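Local atomic coordinates of S-adenosyl-L-methionine methyl transferase (Ruegeria pomeroyi DSS-3, PDB entry 3IHT), a protein that binds S-adenosylmethionine on a Rossmann-like domain and probably catalyses transfer of its methyl group to an acceptor substrate. Residues 33-37 against 140-144; 49-55 against 76-82; 68-74 against 86-92. All blocks are in the same frame, centred on the assembly; numbering follows the deposited sequence. Where two conformers were deposited one is given.

Overall arrangement
Contact 1 lies in the protein interior, contacts 2 and 3 in partly buried places around the cofactor. Residues 33-37 and 140-144 join the end of the first helix to the sheet through apolar side chains and one bridging water. Residues 68-74 and 86-92 carry the neighbouring parallel strands 67-71 and 87-89 at the other side of the same sheet, tied by backbone bonds, and the residues at their C-terminal ends hold ribose and adenine. Residues 49-55, between strand 44-47 and helix 53-61, grip the cofactor's carboxylate with backbone N-H groups, and 76-82 packs behind them. Contacts 2 and 3 touch, Leu-49 N bonding Glu-71 OE1; contact 1 stands apart, about 21 Å from each by centres.

Contact 1: residues 33-37 against 140-144; sequences AIAQT and GGLMV
The carbonyl oxygen of Ala-33 is gripped twice by Thr-37, which packs with it on Leu-142: Thr-37 OG1 donates to Ala-33 O at 2.8 Å, and the backbone N of Thr-37 adds a weak bond. Chi1 of 57° sets OG1 between the backbone N and the carbonyl carbon, facing back along the helix, and turns CG2 outward onto the strand. That methyl lies 3.5 Å from Leu-142 CG in the conformer given, the two side chains crossing at a slant. CD1 of Leu-142 fills the angle between Gln-36 CB, 3.6 Å away, and Ala-33, whose CB also meets Val-144 CG2 at 3.7 Å. At the outer end a water donates to both Gln-36 O and Gly-140 O, the latter at 2.7 Å. An alanine at Thr-37 would lack OG1 and CG2, and would probably leave Arg-65 NH1, which bonds OG1, without this partner and open a gap beside Leu-142. The contact seats the last turn of helix 15-36 on strand 141-145. Ala-33 also touches Leu-109 of strand 107-112, and the backbone of Leu-142 bonds Ser-108 and Val-110 of that strand, while Ile-34 turns away to Leu-58 and His-61 of helix 53-61.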
loop_
_atom_site.group_PDB
_atom_site.type_symbol
_atom_site.label_atom_id
_atom_site.label_comp_id
_atom_site.label_asym_id
_atom_site.label_seq_id
_atom_site.Cartn_x
_atom_site.Cartn_y
_atom_site.Cartn_z
ATOM N N ALA A 33 10.200 -8.941 15.472
ATOM C CA ALA A 33 9.533 -8.840 16.777
ATOM C C ALA A 33 8.905 -10.175 17.213
ATOM O O ALA A 33 9.012 -10.554 18.385
ATOM C CB ALA A 33 8.509 -7.710 16.806
ATOM N N ILE A 34 8.309 -10.915 16.262
ATOM C CA ILE A 34 7.756 -12.235 16.555
ATOM C C ILE A 34 8.870 -13.179 17.043
ATOM O O ILE A 34 8.739 -13.857 18.074
ATOM C CB ILE A 34 7.000 -12.858 15.319
ATOM C CG1 ILE A 34 5.718 -12.066 15.021
ATOM C CG2 ILE A 34 6.725 -14.390 15.554
ATOM C CD1 ILE A 34 5.151 -12.298 13.583
ATOM N N ALA A 35 9.984 -13.209 16.327
ATOM C CA ALA A 35 11.117 -14.053 16.715
ATOM C C ALA A 35 11.660 -13.702 18.098
ATOM O O ALA A 35 11.954 -14.593 18.931
ATOM C CB ALA A 35 12.241 -13.951 15.658
ATOM N N GLN A 36 11.791 -12.409 18.329
ATOM C CA GLN A 36 12.333 -11.868 19.574
ATOM C C GLN A 36 11.408 -12.079 20.765
ATOM O O GLN A 36 11.861 -11.944 21.904
ATOM C CB GLN A 36 12.583 -10.373 19.431
ATOM C CG GLN A 36 13.772 -10.046 18.561
ATOM C CD GLN A 36 15.071 -10.330 19.276
ATOM O OE1 GLN A 36 15.289 -9.836 20.395
ATOM N NE2 GLN A 36 15.930 -11.140 18.662
ATOM N N THR A 37 10.149 -12.413 20.511
ATOM C CA THR A 37 9.166 -12.674 21.575
ATOM C C THR A 37 8.638 -14.110 21.606
ATOM O O THR A 37 7.637 -14.387 22.280
ATOM C CB THR A 37 7.977 -11.682 21.499
ATOM O OG1 THR A 37 7.350 -11.753 20.221
ATOM C CG2 THR A 37 8.477 -10.224 21.772
ATOM N N GLY A 140 9.681 -8.313 28.625
ATOM C CA GLY A 140 10.209 -8.818 27.383
ATOM C C GLY A 140 9.348 -8.558 26.147
ATOM O O GLY A 140 9.767 -8.829 25.029
ATOM N N GLY A 141 8.147 -8.045 26.355
ATOM C CA GLY A 141 7.240 -7.726 25.262
ATOM C C GLY A 141 7.742 -6.608 24.382
ATOM O O GLY A 141 8.458 -5.712 24.845
ATOM N N LEU A 142 7.347 -6.647 23.116
ATOM C CA LEU A 142 7.749 -5.628 22.156
ATOM C C LEU A 142 6.531 -4.861 21.633
ATOM O O LEU A 142 5.382 -5.402 21.623
ATOM C CB LEU A 142 8.514 -6.266 21.001
ATOM C CG LEU A 142 9.826 -6.974 21.347
ATOM C CD1 LEU A 142 10.443 -7.567 20.079
ATOM C CD2 LEU A 142 10.816 -6.025 22.012
HETATM N N MSE A 143 6.779 -3.609 21.236
HETATM C CA MSE A 143 5.778 -2.721 20.652
HETATM C C MSE A 143 6.334 -2.242 19.324
HETATM O O MSE A 143 7.444 -1.706 19.262
HETATM C CB MSE A 143 5.429 -1.573 21.634
HETATM C CG MSE A 143 4.111 -0.891 21.351
HETATM SE SE MSE A 143 4.275 0.377 19.907
HETATM C CE MSE A 143 2.441 0.236 19.337
ATOM N N VAL A 144 5.617 -2.502 18.232
ATOM C CA VAL A 144 6.028 -2.068 16.887
ATOM C C VAL A 144 4.962 -1.107 16.357
ATOM O O VAL A 144 3.762 -1.416 16.390
ATOM C CB VAL A 144 6.170 -3.247 15.922
ATOM C CG1 VAL A 144 6.487 -2.793 14.484
ATOM C CG2 VAL A 144 7.207 -4.248 16.450
HETATM O O HOH W 1 12.133 -9.777 24.006
#

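Contact 2: residues 49-55 against 76-82; sequences LGNGRTY and SHPDSTP. With SAM (S-adenosylmethionine), chain C.
Gly-50 and Gly-52, packed behind against Ser-76 and Ser-80, turn their backbone N-H groups to S-adenosylmethionine. The N of Gly-52 and the N of Arg-53, the latter at 3.0 Å, converge on carboxylate atom O, and Thr-54 N meets OXT at 2.9 Å; Gly-50 N adds a weak bond to O3'. The cofactor's amino nitrogen donates to Thr-54 OG1, which in the conformer given is also bonded to Glu-46. With Gly-52 as N-cap, the start of helix 53-61 faces the carboxylate and would be expected to stabilise its negative charge. A CB on Gly-50 would run into SAM CG, and one on Gly-52 into Ser-80 CB.

Behind this first shell, residues 76-82 brace the loop. His-77 N donates to Asn-51 O at 2.9 Å, with an N-H...O angle of 164°, and Ser-76 CA makes a C-H...O contact with Gly-50 O. The side chains of Asn-51 and His-77 run side by side, their planes 20° apart. Asn-51 OD1 lies over the Arg-53 guanidinium and is bonded to Arg-15 of the second subunit. His-77 ND1, at 2.7 Å, and Ser-80 OG reach Asp-79 OD1 from opposite faces of the carboxylate, fixing the turn. Ser-80 O, buried without a polar partner in the model, faces the edge of the Tyr-55 ring, 3.4 Å from CD2. Leu-49 CD2 packs on Pro-82 CD at 3.6 Å. The glycine-rich turn between strand 44-47 and helix 53-61 is the hallmark cofactor loop, motif I, of Rossmann-like class I methyltransferases.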
loop_
_atom_site.group_PDB
_atom_site.type_symbol
_atom_site.label_atom_id
_atom_site.label_comp_id
_atom_site.label_asym_id
_atom_site.label_seq_id
_atom_site.Cartn_x
_atom_site.Cartn_y
_atom_site.Cartn_z
ATOM N N LEU A 49 -7.291 -2.750 12.079
ATOM C CA LEU A 49 -7.372 -3.851 11.106
ATOM C C LEU A 49 -7.228 -3.379 9.674
ATOM O O LEU A 49 -6.435 -3.906 8.909
ATOM C CB LEU A 49 -8.723 -4.578 11.291
ATOM C CG LEU A 49 -8.964 -5.752 10.343
ATOM C CD1 LEU A 49 -7.861 -6.857 10.467
ATOM C CD2 LEU A 49 -10.393 -6.322 10.566
ATOM N N GLY A 50 -8.033 -2.382 9.297
ATOM C CA GLY A 50 -8.113 -1.909 7.923
ATOM C C GLY A 50 -8.394 -3.003 6.909
ATOM O O GLY A 50 -9.224 -3.884 7.146
ATOM N N ASN A 51 -7.673 -2.985 5.799
ATOM C CA ASN A 51 -7.805 -4.028 4.781
ATOM C C ASN A 51 -7.420 -5.403 5.328
ATOM O O ASN A 51 -7.921 -6.417 4.843
ATOM C CB ASN A 51 -6.933 -3.681 3.567
ATOM C CG ASN A 51 -7.067 -4.663 2.441
ATOM O OD1 ASN A 51 -6.314 -5.639 2.363
ATOM N ND2 ASN A 51 -7.991 -4.386 1.519
ATOM N N GLY A 52 -6.490 -5.426 6.261
ATOM C CA GLY A 52 -6.108 -6.620 6.986
ATOM C C GLY A 52 -4.820 -7.302 6.534
ATOM O O GLY A 52 -4.561 -8.471 6.901
ATOM N N ARG A 53 -3.964 -6.591 5.772
ATOM C CA ARG A 53 -2.714 -7.200 5.295
ATOM C C ARG A 53 -1.726 -7.563 6.366
ATOM O O ARG A 53 -1.155 -8.656 6.327
ATOM C CB ARG A 53 -2.035 -6.367 4.184
ATOM C CG ARG A 53 -2.897 -6.245 2.923
ATOM C CD ARG A 53 -2.163 -5.646 1.722
ATOM N NE ARG A 53 -3.004 -5.622 0.540
ATOM C CZ ARG A 53 -3.868 -4.658 0.222
ATOM N NH1 ARG A 53 -4.038 -3.587 1.005
ATOM N NH2 ARG A 53 -4.587 -4.781 -0.886
ATOM N N THR A 54 -1.493 -6.687 7.346
ATOM C CA THR A 54 -0.546 -7.044 8.402
ATOM C C THR A 54 -1.174 -8.098 9.287
ATOM O O THR A 54 -0.454 -8.949 9.781
ATOM C CB THR A 54 0.025 -5.884 9.304
ATOM O OG1 THR A 54 -1.036 -5.050 9.795
ATOM C CG2 THR A 54 1.118 -5.052 8.526
ATOM N N TYR A 55 -2.484 -8.046 9.498
ATOM C CA TYR A 55 -3.146 -9.106 10.265
ATOM C C TYR A 55 -2.941 -10.474 9.569
ATOM O O TYR A 55 -2.600 -11.466 10.212
ATOM C CB TYR A 55 -4.614 -8.800 10.467
ATOM C CG TYR A 55 -5.344 -9.957 11.144
ATOM C CD1 TYR A 55 -5.000 -10.399 12.429
ATOM C CD2 TYR A 55 -6.413 -10.550 10.511
ATOM C CE1 TYR A 55 -5.673 -11.511 13.039
ATOM C CE2 TYR A 55 -7.108 -11.653 11.083
ATOM C CZ TYR A 55 -6.739 -12.111 12.358
ATOM O OH TYR A 55 -7.439 -13.185 12.902
ATOM N N SER A 76 -12.374 -5.495 6.527
ATOM C CA SER A 76 -11.232 -6.237 6.017
ATOM C C SER A 76 -11.546 -7.049 4.762
ATOM O O SER A 76 -12.682 -7.461 4.531
ATOM C CB SER A 76 -10.716 -7.215 7.103
ATOM O OG SER A 76 -11.810 -7.850 7.774
ATOM N N HIS A 77 -10.503 -7.330 3.989
ATOM C CA HIS A 77 -10.589 -8.273 2.894
ATOM C C HIS A 77 -11.063 -9.610 3.562
ATOM O O HIS A 77 -10.639 -9.907 4.692
ATOM C CB HIS A 77 -9.223 -8.464 2.245
ATOM C CG HIS A 77 -9.283 -9.207 0.956
ATOM N ND1 HIS A 77 -8.752 -10.471 0.803
ATOM C CD2 HIS A 77 -9.839 -8.881 -0.239
ATOM C CE1 HIS A 77 -8.977 -10.888 -0.431
ATOM N NE2 HIS A 77 -9.622 -9.940 -1.081
ATOM N N PRO A 78 -11.944 -10.354 2.899
ATOM C CA PRO A 78 -12.653 -11.419 3.667
ATOM C C PRO A 78 -11.720 -12.469 4.299
ATOM O O PRO A 78 -11.954 -12.869 5.421
ATOM C CB PRO A 78 -13.584 -12.018 2.628
ATOM C CG PRO A 78 -13.902 -10.815 1.727
ATOM C CD PRO A 78 -12.558 -10.160 1.570
ATOM N N ASP A 79 -10.669 -12.861 3.596
ATOM C CA ASP A 79 -9.674 -13.814 4.132
ATOM C C ASP A 79 -8.733 -13.223 5.183
ATOM O O ASP A 79 -7.826 -13.932 5.660
ATOM C CB ASP A 79 -8.856 -14.414 3.001
ATOM C CG ASP A 79 -7.991 -13.374 2.268
ATOM O OD1 ASP A 79 -7.924 -12.198 2.714
ATOM O OD2 ASP A 79 -7.430 -13.735 1.221
ATOM N N SER A 80 -8.970 -11.972 5.591
ATOM C CA SER A 80 -8.166 -11.314 6.601
ATOM C C SER A 80 -9.043 -10.751 7.713
ATOM O O SER A 80 -8.752 -9.691 8.261
ATOM C CB SER A 80 -7.315 -10.196 5.937
ATOM O OG SER A 80 -6.644 -10.695 4.806
ATOM N N THR A 81 -10.132 -11.464 8.047
ATOM C CA THR A 81 -11.106 -11.023 9.005
ATOM C C THR A 81 -10.923 -11.829 10.288
ATOM O O THR A 81 -10.985 -13.068 10.225
ATOM C CB THR A 81 -12.556 -11.185 8.450
ATOM O OG1 THR A 81 -12.661 -10.520 7.187
ATOM C CG2 THR A 81 -13.619 -10.638 9.410
ATOM N N PRO A 82 -10.735 -11.158 11.435
ATOM C CA PRO A 82 -10.575 -11.889 12.691
ATOM C C PRO A 82 -11.888 -12.544 13.114
ATOM O O PRO A 82 -12.965 -11.958 12.897
ATOM C CB PRO A 82 -10.201 -10.810 13.713
ATOM C CG PRO A 82 -10.781 -9.557 13.164
ATOM C CD PRO A 82 -10.617 -9.701 11.643
HETATM N N SAM C . -2.223 -2.451 9.183
HETATM C CA SAM C . -3.421 -2.555 8.283
HETATM C C SAM C . -3.122 -3.437 7.047
HETATM O O SAM C . -3.968 -3.612 6.137
HETATM O OXT SAM C . -1.966 -3.902 6.901
HETATM C CB SAM C . -3.979 -1.172 7.888
HETATM C CG SAM C . -4.655 -0.388 9.036
HETATM S SD SAM C . -5.416 1.208 8.494
HETATM C CE SAM C . -3.886 2.081 8.026
HETATM C "C5'" SAM C . -5.808 1.922 10.150
HETATM C "C4'" SAM C . -6.948 1.253 10.905
HETATM O "O4'" SAM C . -6.938 1.740 12.263
HETATM C "C3'" SAM C . -8.342 1.548 10.341
HETATM O "O3'" SAM C . -9.079 0.353 10.076
HETATM C "C2'" SAM C . -9.009 2.426 11.395
HETATM O "O2'" SAM C . -10.443 2.347 11.518
HETATM C "C1'" SAM C . -8.292 1.963 12.654
HETATM N N9 SAM C . -8.364 2.965 13.750
HETATM C C8 SAM C . -7.856 4.250 13.730
HETATM N N7 SAM C . -8.109 4.839 14.927
HETATM C C5 SAM C . -8.781 3.958 15.709
HETATM C C6 SAM C . -9.265 4.048 17.014
HETATM N N6 SAM C . -9.149 5.186 17.738
HETATM N N1 SAM C . -9.878 2.925 17.542
HETATM C C2 SAM C . -10.050 1.756 16.831
HETATM N N3 SAM C . -9.576 1.681 15.521
HETATM C C4 SAM C . -8.943 2.763 14.986
#

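Contact 3: residues 68-74 against 86-92. With SAM (S-adenosylmethionine), chain C.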
loop_
_atom_site.group_PDB
_atom_site.type_symbol
_atom_site.label_atom_id
_atom_site.label_comp_id
_atom_site.label_asym_id
_atom_site.label_seq_id
_atom_site.Cartn_x
_atom_site.Cartn_y
_atom_site.Cartn_z
ATOM N N TYR A 68 -5.311 -10.838 19.012
ATOM C CA TYR A 68 -6.519 -10.022 19.173
ATOM C C TYR A 68 -6.404 -8.756 18.330
ATOM O O TYR A 68 -5.333 -8.091 18.287
ATOM C CB TYR A 68 -6.764 -9.642 20.624
ATOM C CG TYR A 68 -7.161 -10.781 21.489
ATOM C CD1 TYR A 68 -6.194 -11.624 22.010
ATOM C CD2 TYR A 68 -8.506 -11.070 21.742
ATOM C CE1 TYR A 68 -6.556 -12.709 22.799
ATOM C CE2 TYR A 68 -8.868 -12.176 22.499
ATOM C CZ TYR A 68 -7.875 -12.972 23.025
ATOM O OH TYR A 68 -8.168 -14.067 23.801
ATOM N N VAL A 69 -7.506 -8.434 17.643
ATOM C CA VAL A 69 -7.591 -7.315 16.734
ATOM C C VAL A 69 -8.491 -6.245 17.314
ATOM O O VAL A 69 -9.625 -6.525 17.690
ATOM C CB VAL A 69 -8.121 -7.785 15.325
ATOM C CG1 VAL A 69 -8.326 -6.604 14.410
ATOM C CG2 VAL A 69 -7.174 -8.762 14.688
ATOM N N PHE A 70 -7.968 -5.012 17.388
ATOM C CA PHE A 70 -8.685 -3.843 17.915
ATOM C C PHE A 70 -9.086 -2.985 16.720
ATOM O O PHE A 70 -8.237 -2.594 15.907
ATOM C CB PHE A 70 -7.791 -3.021 18.841
ATOM C CG PHE A 70 -7.407 -3.717 20.123
ATOM C CD1 PHE A 70 -6.542 -4.810 20.113
ATOM C CD2 PHE A 70 -7.868 -3.244 21.333
ATOM C CE1 PHE A 70 -6.152 -5.424 21.282
ATOM C CE2 PHE A 70 -7.475 -3.862 22.524
ATOM C CZ PHE A 70 -6.626 -4.928 22.500
ATOM N N GLU A 71 -10.372 -2.763 16.539
ATOM C CA GLU A 71 -10.845 -2.024 15.366
ATOM C C GLU A 71 -12.209 -1.402 15.686
ATOM O O GLU A 71 -13.012 -1.967 16.437
ATOM C CB GLU A 71 -10.939 -2.978 14.140
ATOM C CG GLU A 71 -11.536 -2.414 12.908
ATOM C CD GLU A 71 -10.809 -1.147 12.417
ATOM O OE1 GLU A 71 -9.630 -1.240 12.039
ATOM O OE2 GLU A 71 -11.425 -0.074 12.407
ATOM N N ARG A 72 -12.459 -0.223 15.139
ATOM C CA ARG A 72 -13.710 0.478 15.361
ATOM C C ARG A 72 -14.752 0.060 14.330
ATOM O O ARG A 72 -15.932 0.010 14.653
ATOM C CB ARG A 72 -13.509 2.011 15.366
ATOM C CG ARG A 72 -13.116 2.629 14.041
ATOM C CD ARG A 72 -12.650 4.079 14.263
ATOM N NE ARG A 72 -11.755 4.555 13.222
ATOM C CZ ARG A 72 -11.074 5.695 13.296
ATOM N NH1 ARG A 72 -11.163 6.456 14.377
ATOM N NH2 ARG A 72 -10.286 6.060 12.297
ATOM N N ALA A 73 -14.318 -0.272 13.110
ATOM C CA ALA A 73 -15.240 -0.695 12.060
ATOM C C ALA A 73 -14.596 -1.744 11.139
ATOM O O ALA A 73 -13.628 -1.434 10.453
ATOM C CB ALA A 73 -15.645 0.523 11.254
ATOM N N VAL A 74 -15.108 -2.970 11.143
ATOM C CA VAL A 74 -14.469 -4.033 10.369
ATOM C C VAL A 74 -14.824 -3.899 8.878
ATOM O O VAL A 74 -16.004 -3.960 8.492
ATOM C CB VAL A 74 -14.842 -5.412 10.896
ATOM C CG1 VAL A 74 -14.396 -6.539 9.949
ATOM C CG2 VAL A 74 -14.277 -5.577 12.355
ATOM N N GLN A 86 -11.851 -13.010 18.893
ATOM C CA GLN A 86 -10.570 -12.303 18.904
ATOM C C GLN A 86 -10.672 -10.872 18.412
ATOM O O GLN A 86 -9.653 -10.206 18.231
ATOM C CB GLN A 86 -9.520 -13.080 18.137
ATOM C CG GLN A 86 -8.839 -14.171 19.016
ATOM C CD GLN A 86 -9.712 -15.341 19.160
ATOM O OE1 GLN A 86 -10.162 -15.891 18.165
ATOM N NE2 GLN A 86 -10.000 -15.730 20.396
ATOM N N LEU A 87 -11.898 -10.393 18.224
ATOM C CA LEU A 87 -12.133 -9.007 17.862
ATOM C C LEU A 87 -12.513 -8.217 19.109
ATOM O O LEU A 87 -13.396 -8.618 19.852
ATOM C CB LEU A 87 -13.242 -8.952 16.836
ATOM C CG LEU A 87 -13.744 -7.591 16.431
ATOM C CD1 LEU A 87 -12.613 -6.748 15.751
ATOM C CD2 LEU A 87 -14.988 -7.764 15.518
ATOM N N ILE A 88 -11.825 -7.103 19.308
ATOM C CA ILE A 88 -12.123 -6.142 20.360
ATOM C C ILE A 88 -12.597 -4.895 19.661
ATOM O O ILE A 88 -11.802 -4.062 19.158
ATOM C CB ILE A 88 -10.887 -5.914 21.264
ATOM C CG1 ILE A 88 -10.547 -7.228 21.967
ATOM C CG2 ILE A 88 -11.197 -4.792 22.344
ATOM C CD1 ILE A 88 -9.204 -7.290 22.694
ATOM N N LEU A 89 -13.908 -4.773 19.591
ATOM C CA LEU A 89 -14.537 -3.768 18.759
ATOM C C LEU A 89 -14.780 -2.476 19.534
ATOM O O LEU A 89 -15.304 -2.491 20.655
ATOM C CB LEU A 89 -15.861 -4.315 18.201
ATOM C CG LEU A 89 -16.627 -3.412 17.237
ATOM C CD1 LEU A 89 -15.994 -3.414 15.882
ATOM C CD2 LEU A 89 -18.103 -3.859 17.151
ATOM N N GLY A 90 -14.409 -1.369 18.916
ATOM C CA GLY A 90 -14.652 -0.049 19.477
ATOM C C GLY A 90 -13.422 0.835 19.319
ATOM O O GLY A 90 -12.453 0.503 18.640
ATOM N N ASP A 91 -13.496 1.971 19.954
ATOM C CA ASP A 91 -12.417 2.935 19.894
ATOM C C ASP A 91 -11.375 2.528 20.919
ATOM O O ASP A 91 -11.712 2.374 22.095
ATOM C CB ASP A 91 -12.973 4.306 20.236
ATOM C CG ASP A 91 -11.987 5.416 19.915
ATOM O OD1 ASP A 91 -10.825 5.352 20.355
ATOM O OD2 ASP A 91 -12.363 6.337 19.158
ATOM N N ILE A 92 -10.124 2.392 20.483
ATOM C CA ILE A 92 -9.067 1.932 21.377
ATOM C C ILE A 92 -8.862 2.830 22.589
ATOM O O ILE A 92 -8.334 2.388 23.592
ATOM C CB ILE A 92 -7.722 1.658 20.683
ATOM C CG1 ILE A 92 -7.149 2.915 20.053
ATOM C CG2 ILE A 92 -7.876 0.532 19.627
ATOM C CD1 ILE A 92 -5.720 2.697 19.499
HETATM N N SAM C . -2.223 -2.451 9.183
HETATM C CA SAM C . -3.421 -2.555 8.283
HETATM C C SAM C . -3.122 -3.437 7.047
HETATM O O SAM C . -3.968 -3.612 6.137
HETATM O OXT SAM C . -1.966 -3.902 6.901
HETATM C CB SAM C . -3.979 -1.172 7.888
HETATM C CG SAM C . -4.655 -0.388 9.036
HETATM S SD SAM C . -5.416 1.208 8.494
HETATM C CE SAM C . -3.886 2.081 8.026
HETATM C "C5'" SAM C . -5.808 1.922 10.150
HETATM C "C4'" SAM C . -6.948 1.253 10.905
HETATM O "O4'" SAM C . -6.938 1.740 12.263
HETATM C "C3'" SAM C . -8.342 1.548 10.341
HETATM O "O3'" SAM C . -9.079 0.353 10.076
HETATM C "C2'" SAM C . -9.009 2.426 11.395
HETATM O "O2'" SAM C . -10.443 2.347 11.518
HETATM C "C1'" SAM C . -8.292 1.963 12.654
HETATM N N9 SAM C . -8.364 2.965 13.750
HETATM C C8 SAM C . -7.856 4.250 13.730
HETATM N N7 SAM C . -8.109 4.839 14.927
HETATM C C5 SAM C . -8.781 3.958 15.709
HETATM C C6 SAM C . -9.265 4.048 17.014
HETATM N N6 SAM C . -9.149 5.186 17.738
HETATM N N1 SAM C . -9.878 2.925 17.542
HETATM C C2 SAM C . -10.050 1.756 16.831
HETATM N N3 SAM C . -9.576 1.681 15.521
HETATM C C4 SAM C . -8.943 2.763 14.986
#
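Val-69 and Ile-88 lock two parallel strands together: Val-69 N donates to Gln-86 O at 2.8 Å, and Ile-88 N to Val-69 O at 2.8 Å, an almost straight bond of 177°. Glu-71 N then reaches Ile-88 O at a longer 3.3 Å, and Gly-90 N donates to Glu-71 O. Side-chain carbons close the same seam. Phe-70 and Ile-88 point the same way, and Ile-88 CD1 makes a CH-pi contact over the ring face; Gln-86 CG, in the aliphatic part of its side chain, does likewise over Tyr-68, whose OH is bonded to Glu-66.

Within the chain, strand 87-89 is the outermost on this side of the Rossmann-like sheet, beside strand 67-71, and as in class I methyltransferases the acidic residue closing the latter takes the ribose hydroxyls. Glu-71 leaves the backbone with CG anti to N and then bends (chi2 57°), which brings its carboxylate to the sugar. OE1 accepts hydrogen bonds from SAM O3' at 2.6 Å and from Leu-49 N. OE2 accepts one from SAM O2' at 2.8 Å, while Ala-73 N uses its anti lone pair. Each oxygen thus has two firm partners, besides weak bonds from Gly-50 N to OE1 and Arg-72 N to OE2, and the carboxylate is unlikely to turn. O2' also accepts from Arg-72 NE at 3.1 Å, in one of two conformers of that side chain, which lays a face of the guanidinium over SAM N7.

The adenine is held by the residues after strand 87-89. Ile-92 N donates to SAM N1 at 3.0 Å, and SAM N6 donates a hydrogen bond to Asp-91 OD1. Asp-91 is the N-cap of helix 92-103, and its OD2 forms a salt bridge with Arg-93.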